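Local coordinates for putative lipoprotein (PDB 4FVS) that is of unknown function but, as a putative exported lipoprotein related to the LolA and LolB lipoprotein carriers, probably binds lipid, at residues Q2-Q10 and I66-L77. Numbering follows the deposited sequence.
Sequences QDCTFFFPQ and IKAYCQNGEFFL
Phe-75 meets Phe-6 with its ring edge and Phe-7 with one ring face. That face receives the main chain, with Phe-7 N 3.4 Å above the Phe-75 ring plane and over its centre, and Phe-7 CB settles off-centre on the ring. Its edge is turned to Phe-6: CE1 of Phe-75 points at the middle of the Phe-6 face in a T-shaped pair, centroids 4.8 Å apart and planes at 72°. Phe-7 in turn directs an edge toward the face of Phe-75 in an offset version of the same geometry, its own ring continuing to an edge-to-face meeting with Tyr-187. With CG anti to the backbone N (chi1 176°), Phe-75 carries its ring toward the N-terminal segment, the edge at Phe-6 and one face against Phe-7; a leucine in its place would probably leave the Phe-6 face without its aromatic edge and open a gap under the Phe-7 backbone. Farther along, Phe-8 rests one ring face on Leu-77 CD1, 4.1 Å from the ring centroid, while Pro-9 CD lies over the opposite face. Phe-8 CZ reaches Ile-66 CG2 at 3.7 Å, and Ala-68 CB touches both Phe-6 CZ and Phe-8 CD2. At the other end the Cys-4 to Cys-70 disulfide (chi3 -83°) ties the segments covalently beside the type I' turn of 71-74, with Cys-70 SG oblique to the Phe-6 ring. An irregular N-terminal segment is thus held against a two-residue beta hairpin by a disulfide and an aromatic cluster, within the antiparallel beta architecture of this LolA/LolB-clan protein.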
ATOM      1  N   GLN A   2     -22.130  -3.183 -13.237  1.00109.58           N
ATOM      2  CA  GLN A   2     -21.985  -3.759 -11.901  1.00106.41           C
ATOM      3  C   GLN A   2     -21.194  -2.806 -10.980  1.00107.87           C
ATOM      4  O   GLN A   2     -20.019  -2.519 -11.240  1.00105.98           O
ATOM      5  CB  GLN A   2     -21.315  -5.146 -11.962  1.00105.82           C
ATOM      6  CG  GLN A   2     -21.015  -5.766 -10.581  1.00114.11           C
ATOM      7  CD  GLN A   2     -20.824  -7.270 -10.580  1.00129.43           C
ATOM      8  OE1 GLN A   2     -20.569  -7.920 -11.609  1.00123.76           O
ATOM      9  NE2 GLN A   2     -20.946  -7.857  -9.400  1.00119.40           N
ATOM     10  N   ASP A   3     -21.851  -2.351  -9.885  1.00103.54           N
ATOM     11  CA  ASP A   3     -21.304  -1.433  -8.876  1.00100.10           C
ATOM     12  C   ASP A   3     -20.078  -2.017  -8.206  1.00 96.47           C
ATOM     13  O   ASP A   3     -20.090  -3.174  -7.760  1.00 94.74           O
ATOM     14  CB  ASP A   3     -22.350  -1.086  -7.796  1.00103.89           C
ATOM     15  CG  ASP A   3     -23.626  -0.427  -8.300  1.00122.86           C
ATOM     16  OD1 ASP A   3     -23.540   0.700  -8.837  1.00125.82           O
ATOM     17  OD2 ASP A   3     -24.720  -1.013  -8.097  1.00131.24           O
ATOM     18  N   CYS A   4     -19.005  -1.213  -8.176  1.00 88.62           N
ATOM     19  CA  CYS A   4     -17.713  -1.544  -7.574  1.00 82.90           C
ATOM     20  C   CYS A   4     -16.979  -0.248  -7.234  1.00 79.49           C
ATOM     21  O   CYS A   4     -16.624   0.516  -8.139  1.00 78.59           O
ATOM     22  CB  CYS A   4     -16.881  -2.445  -8.493  1.00 82.91           C
ATOM     23  SG  CYS A   4     -15.355  -3.095  -7.741  1.00 82.92           S
ATOM     24  N   THR A   5     -16.787   0.013  -5.917  1.00 71.31           N
ATOM     25  CA  THR A   5     -16.043   1.160  -5.389  1.00 68.06           C
ATOM     26  C   THR A   5     -14.553   0.890  -5.615  1.00 67.66           C
ATOM     27  O   THR A   5     -14.048  -0.170  -5.228  1.00 66.59           O
ATOM     28  CB  THR A   5     -16.383   1.403  -3.923  1.00 73.65           C
ATOM     29  OG1 THR A   5     -17.796   1.429  -3.765  1.00 79.52           O
ATOM     30  CG2 THR A   5     -15.792   2.686  -3.390  1.00 70.14           C
ATOM     31  N   PHE A   6     -13.873   1.830  -6.295  1.00 61.82           N
ATOM     32  CA  PHE A   6     -12.473   1.731  -6.664  1.00 57.94           C
ATOM     33  C   PHE A   6     -11.616   2.471  -5.632  1.00 59.03           C
ATOM     34  O   PHE A   6     -11.655   3.699  -5.564  1.00 61.09           O
ATOM     35  CB  PHE A   6     -12.290   2.302  -8.078  1.00 61.18           C
ATOM     36  CG  PHE A   6     -11.184   1.672  -8.878  1.00 61.35           C
ATOM     37  CD1 PHE A   6     -11.413   0.526  -9.619  1.00 65.23           C
ATOM     38  CD2 PHE A   6      -9.919   2.252  -8.929  1.00 61.76           C
ATOM     39  CE1 PHE A   6     -10.390  -0.046 -10.374  1.00 65.45           C
ATOM     40  CE2 PHE A   6      -8.898   1.676  -9.684  1.00 63.24           C
ATOM     41  CZ  PHE A   6      -9.140   0.534 -10.398  1.00 62.33           C
ATOM     42  N   PHE A   7     -10.850   1.725  -4.815  1.00 50.25           N
ATOM     43  CA  PHE A   7     -10.012   2.326  -3.782  1.00 46.24           C
ATOM     44  C   PHE A   7      -8.609   2.642  -4.339  1.00 51.07           C
ATOM     45  O   PHE A   7      -7.600   2.156  -3.823  1.00 50.42           O
ATOM     46  CB  PHE A   7      -9.945   1.425  -2.542  1.00 44.81           C
ATOM     47  CG  PHE A   7     -11.290   1.280  -1.878  1.00 47.17           C
ATOM     48  CD1 PHE A   7     -11.843   2.331  -1.156  1.00 49.43           C
ATOM     49  CD2 PHE A   7     -12.019   0.103  -2.001  1.00 50.68           C
ATOM     50  CE1 PHE A   7     -13.088   2.203  -0.554  1.00 52.19           C
ATOM     51  CE2 PHE A   7     -13.270  -0.019  -1.402  1.00 55.65           C
ATOM     52  CZ  PHE A   7     -13.794   1.034  -0.678  1.00 54.03           C
ATOM     53  N   PHE A   8      -8.560   3.479  -5.386  1.00 48.35           N
ATOM     54  CA  PHE A   8      -7.344   3.907  -6.061  1.00 46.94           C
ATOM     55  C   PHE A   8      -7.689   4.959  -7.102  1.00 54.57           C
ATOM     56  O   PHE A   8      -8.796   4.879  -7.627  1.00 57.68           O
ATOM     57  CB  PHE A   8      -6.678   2.690  -6.717  1.00 47.75           C
ATOM     58  CG  PHE A   8      -5.220   2.828  -7.089  1.00 47.67           C
ATOM     59  CD1 PHE A   8      -4.229   2.818  -6.110  1.00 46.80           C
ATOM     60  CD2 PHE A   8      -4.833   2.906  -8.420  1.00 50.40           C
ATOM     61  CE1 PHE A   8      -2.888   2.935  -6.453  1.00 46.23           C
ATOM     62  CE2 PHE A   8      -3.487   3.004  -8.761  1.00 51.87           C
ATOM     63  CZ  PHE A   8      -2.523   3.010  -7.775  1.00 47.04           C
ATOM     64  N   PRO A   9      -6.804   5.939  -7.452  1.00 51.12           N
ATOM     65  CA  PRO A   9      -7.165   6.915  -8.496  1.00 53.30           C
ATOM     66  C   PRO A   9      -7.488   6.204  -9.808  1.00 63.11           C
ATOM     67  O   PRO A   9      -6.855   5.197 -10.128  1.00 63.52           O
ATOM     68  CB  PRO A   9      -5.916   7.788  -8.600  1.00 53.55           C
ATOM     69  CG  PRO A   9      -5.280   7.666  -7.294  1.00 55.84           C
ATOM     70  CD  PRO A   9      -5.456   6.231  -6.927  1.00 50.35           C
ATOM     71  N   GLN A  10      -8.508   6.673 -10.525  1.00 63.54           N
ATOM     72  CA  GLN A  10      -8.948   5.998 -11.737  1.00 66.60           C
ATOM     73  C   GLN A  10      -9.079   6.970 -12.934  1.00 75.82           C
ATOM     74  O   GLN A  10      -9.716   6.616 -13.933  1.00 78.80           O
ATOM     75  CB  GLN A  10     -10.295   5.284 -11.467  1.00 69.48           C
ATOM     76  CG  GLN A  10     -11.373   6.182 -10.837  1.00 83.52           C
ATOM     77  CD  GLN A  10     -12.718   5.524 -10.660  1.00109.02           C
ATOM     78  OE1 GLN A  10     -12.934   4.341 -10.934  1.00103.64           O
ATOM     79  NE2 GLN A  10     -13.673   6.300 -10.199  1.00111.55           N
ATOM     80  N   ILE A  66       2.177  -0.158 -10.862  1.00 49.20           N
ATOM     81  CA  ILE A  66       1.251  -0.864  -9.994  1.00 49.77           C
ATOM     82  C   ILE A  66      -0.097  -0.962 -10.680  1.00 57.13           C
ATOM     83  O   ILE A  66      -0.531  -0.009 -11.333  1.00 59.47           O
ATOM     84  CB  ILE A  66       1.166  -0.201  -8.587  1.00 52.62           C
ATOM     85  CG1 ILE A  66       0.362  -1.071  -7.597  1.00 54.56           C
ATOM     86  CG2 ILE A  66       0.653   1.232  -8.625  1.00 54.71           C
ATOM     87  CD1 ILE A  66       0.934  -1.151  -6.226  1.00 68.13           C
ATOM     88  N   LYS A  67      -0.730  -2.147 -10.591  1.00 54.04           N
ATOM     89  CA  LYS A  67      -2.042  -2.390 -11.200  1.00 55.07           C
ATOM     90  C   LYS A  67      -3.127  -2.488 -10.121  1.00 55.36           C
ATOM     91  O   LYS A  67      -2.879  -2.964  -9.025  1.00 52.32           O
ATOM     92  CB  LYS A  67      -2.043  -3.644 -12.085  1.00 58.67           C
ATOM     93  CG  LYS A  67      -1.690  -3.377 -13.537  1.00 75.98           C
ATOM     94  CD  LYS A  67      -2.199  -4.495 -14.448  1.00 92.90           C
ATOM     95  CE  LYS A  67      -2.133  -4.133 -15.922  1.00106.44           C
ATOM     96  NZ  LYS A  67      -2.824  -5.126 -16.785  1.00117.31           N
ATOM     97  N   ALA A  68      -4.297  -1.956 -10.428  1.00 54.83           N
ATOM     98  CA  ALA A  68      -5.489  -1.977  -9.583  1.00 56.24           C
ATOM     99  C   ALA A  68      -6.673  -2.333 -10.435  1.00 65.75           C
ATOM    100  O   ALA A  68      -6.752  -1.865 -11.575  1.00 66.06           O
ATOM    101  CB  ALA A  68      -5.708  -0.626  -8.911  1.00 56.51           C
ATOM    102  N   TYR A  69      -7.588  -3.169  -9.924  1.00 66.53           N
ATOM    103  CA  TYR A  69      -8.753  -3.526 -10.731  1.00 70.70           C
ATOM    104  C   TYR A  69      -9.973  -3.925  -9.904  1.00 70.40           C
ATOM    105  O   TYR A  69      -9.860  -4.285  -8.736  1.00 64.92           O
ATOM    106  CB  TYR A  69      -8.417  -4.670 -11.722  1.00 75.64           C
ATOM    107  CG  TYR A  69      -7.893  -5.919 -11.061  1.00 79.20           C
ATOM    108  CD1 TYR A  69      -8.764  -6.895 -10.582  1.00 83.09           C
ATOM    109  CD2 TYR A  69      -6.526  -6.150 -10.949  1.00 78.93           C
ATOM    110  CE1 TYR A  69      -8.289  -8.052  -9.969  1.00 84.53           C
ATOM    111  CE2 TYR A  69      -6.037  -7.303 -10.337  1.00 79.56           C
ATOM    112  CZ  TYR A  69      -6.925  -8.247  -9.833  1.00 90.86           C
ATOM    113  OH  TYR A  69      -6.471  -9.396  -9.222  1.00 95.14           O
ATOM    114  N   CYS A  70     -11.140  -3.833 -10.561  1.00 71.65           N
ATOM    115  CA  CYS A  70     -12.455  -4.294 -10.136  1.00 74.21           C
ATOM    116  C   CYS A  70     -12.813  -5.522 -10.954  1.00 77.66           C
ATOM    117  O   CYS A  70     -12.701  -5.493 -12.182  1.00 79.41           O
ATOM    118  CB  CYS A  70     -13.519  -3.209 -10.285  1.00 78.50           C
ATOM    119  SG  CYS A  70     -13.811  -2.242  -8.782  1.00 81.89           S
ATOM    120  N   GLN A  71     -13.225  -6.598 -10.293  1.00 71.02           N
ATOM    121  CA  GLN A  71     -13.671  -7.813 -10.952  1.00 71.59           C
ATOM    122  C   GLN A  71     -14.857  -8.270 -10.228  1.00 74.24           C
ATOM    123  O   GLN A  71     -14.759  -8.654  -9.068  1.00 71.80           O
ATOM    124  CB  GLN A  71     -12.598  -8.922 -11.016  1.00 71.66           C
ATOM    125  CG  GLN A  71     -11.503  -8.731 -12.063  1.00 89.06           C
ATOM    126  CD  GLN A  71     -11.581  -9.744 -13.172  1.00109.80           C
ATOM    127  OE1 GLN A  71     -12.638  -9.956 -13.784  1.00110.12           O
ATOM    128  NE2 GLN A  71     -10.447 -10.367 -13.481  1.00 95.85           N
ATOM    129  N   ASN A  72     -15.996  -8.136 -10.875  1.00 72.89           N
ATOM    130  CA  ASN A  72     -17.305  -8.599 -10.436  1.00 73.49           C
ATOM    131  C   ASN A  72     -17.641  -8.128  -9.008  1.00 74.11           C
ATOM    132  O   ASN A  72     -17.989  -8.931  -8.136  1.00 73.74           O
ATOM    133  CB  ASN A  72     -17.405 -10.132 -10.549  1.00 71.46           C
ATOM    134  CG  ASN A  72     -17.169 -10.642 -11.948  1.00 96.82           C
ATOM    135  OD1 ASN A  72     -17.561 -10.023 -12.952  1.00 99.38           O
ATOM    136  ND2 ASN A  72     -16.515 -11.786 -12.040  1.00 86.03           N
ATOM    137  N   GLY A  73     -17.554  -6.820  -8.812  1.00 67.82           N
ATOM    138  CA  GLY A  73     -17.936  -6.171  -7.569  1.00 65.51           C
ATOM    139  C   GLY A  73     -16.906  -6.082  -6.471  1.00 65.46           C
ATOM    140  O   GLY A  73     -17.182  -5.446  -5.454  1.00 65.54           O
ATOM    141  N   GLU A  74     -15.709  -6.676  -6.663  1.00 58.90           N
ATOM    142  CA  GLU A  74     -14.632  -6.668  -5.663  1.00 54.41           C
ATOM    143  C   GLU A  74     -13.421  -5.947  -6.207  1.00 55.61           C
ATOM    144  O   GLU A  74     -13.080  -6.116  -7.383  1.00 54.40           O
ATOM    145  CB  GLU A  74     -14.264  -8.103  -5.233  1.00 54.93           C
ATOM    146  CG  GLU A  74     -13.441  -8.186  -3.959  1.00 55.98           C
ATOM    147  CD  GLU A  74     -13.431  -9.520  -3.232  1.00 78.41           C
ATOM    148  OE1 GLU A  74     -13.741 -10.560  -3.854  1.00 56.95           O
ATOM    149  OE2 GLU A  74     -13.131  -9.520  -2.016  1.00 85.89           O
ATOM    150  N   PHE A  75     -12.768  -5.136  -5.332  1.00 50.67           N
ATOM    151  CA  PHE A  75     -11.607  -4.320  -5.666  1.00 48.38           C
ATOM    152  C   PHE A  75     -10.307  -4.977  -5.181  1.00 52.35           C
ATOM    153  O   PHE A  75     -10.188  -5.347  -4.008  1.00 51.16           O
ATOM    154  CB  PHE A  75     -11.738  -2.900  -5.072  1.00 49.89           C
ATOM    155  CG  PHE A  75     -10.514  -2.046  -5.314  1.00 50.71           C
ATOM    156  CD1 PHE A  75     -10.313  -1.418  -6.542  1.00 54.09           C
ATOM    157  CD2 PHE A  75      -9.522  -1.932  -4.342  1.00 50.64           C
ATOM    158  CE1 PHE A  75      -9.152  -0.687  -6.790  1.00 53.17           C
ATOM    159  CE2 PHE A  75      -8.366  -1.188  -4.590  1.00 51.44           C
ATOM    160  CZ  PHE A  75      -8.194  -0.565  -5.812  1.00 50.13           C
ATOM    161  N   PHE A  76      -9.301  -5.028  -6.075  1.00 49.53           N
ATOM    162  CA  PHE A  76      -7.978  -5.603  -5.801  1.00 46.89           C
ATOM    163  C   PHE A  76      -6.846  -4.641  -6.156  1.00 51.08           C
ATOM    164  O   PHE A  76      -6.945  -3.864  -7.097  1.00 53.24           O
ATOM    165  CB  PHE A  76      -7.792  -6.910  -6.580  1.00 48.35           C
ATOM    166  CG  PHE A  76      -8.860  -7.953  -6.325  1.00 48.41           C
ATOM    167  CD1 PHE A  76     -10.059  -7.933  -7.033  1.00 50.95           C
ATOM    168  CD2 PHE A  76      -8.661  -8.962  -5.389  1.00 45.95           C
ATOM    169  CE1 PHE A  76     -11.044  -8.880  -6.781  1.00 52.10           C
ATOM    170  CE2 PHE A  76      -9.644  -9.908  -5.145  1.00 47.90           C
ATOM    171  CZ  PHE A  76     -10.829  -9.862  -5.843  1.00 48.55           C
ATOM    172  N   LEU A  77      -5.758  -4.730  -5.416  1.00 46.19           N
ATOM    173  CA  LEU A  77      -4.570  -3.907  -5.612  1.00 45.99           C
ATOM    174  C   LEU A  77      -3.319  -4.754  -5.364  1.00 50.36           C
ATOM    175  O   LEU A  77      -3.354  -5.620  -4.484  1.00 49.15           O
ATOM    176  CB  LEU A  77      -4.648  -2.721  -4.634  1.00 45.41           C
ATOM    177  CG  LEU A  77      -3.541  -1.662  -4.647  1.00 49.22           C
ATOM    178  CD1 LEU A  77      -3.480  -0.916  -5.986  1.00 50.89           C
ATOM    179  CD2 LEU A  77      -3.761  -0.675  -3.538  1.00 48.48           C
TER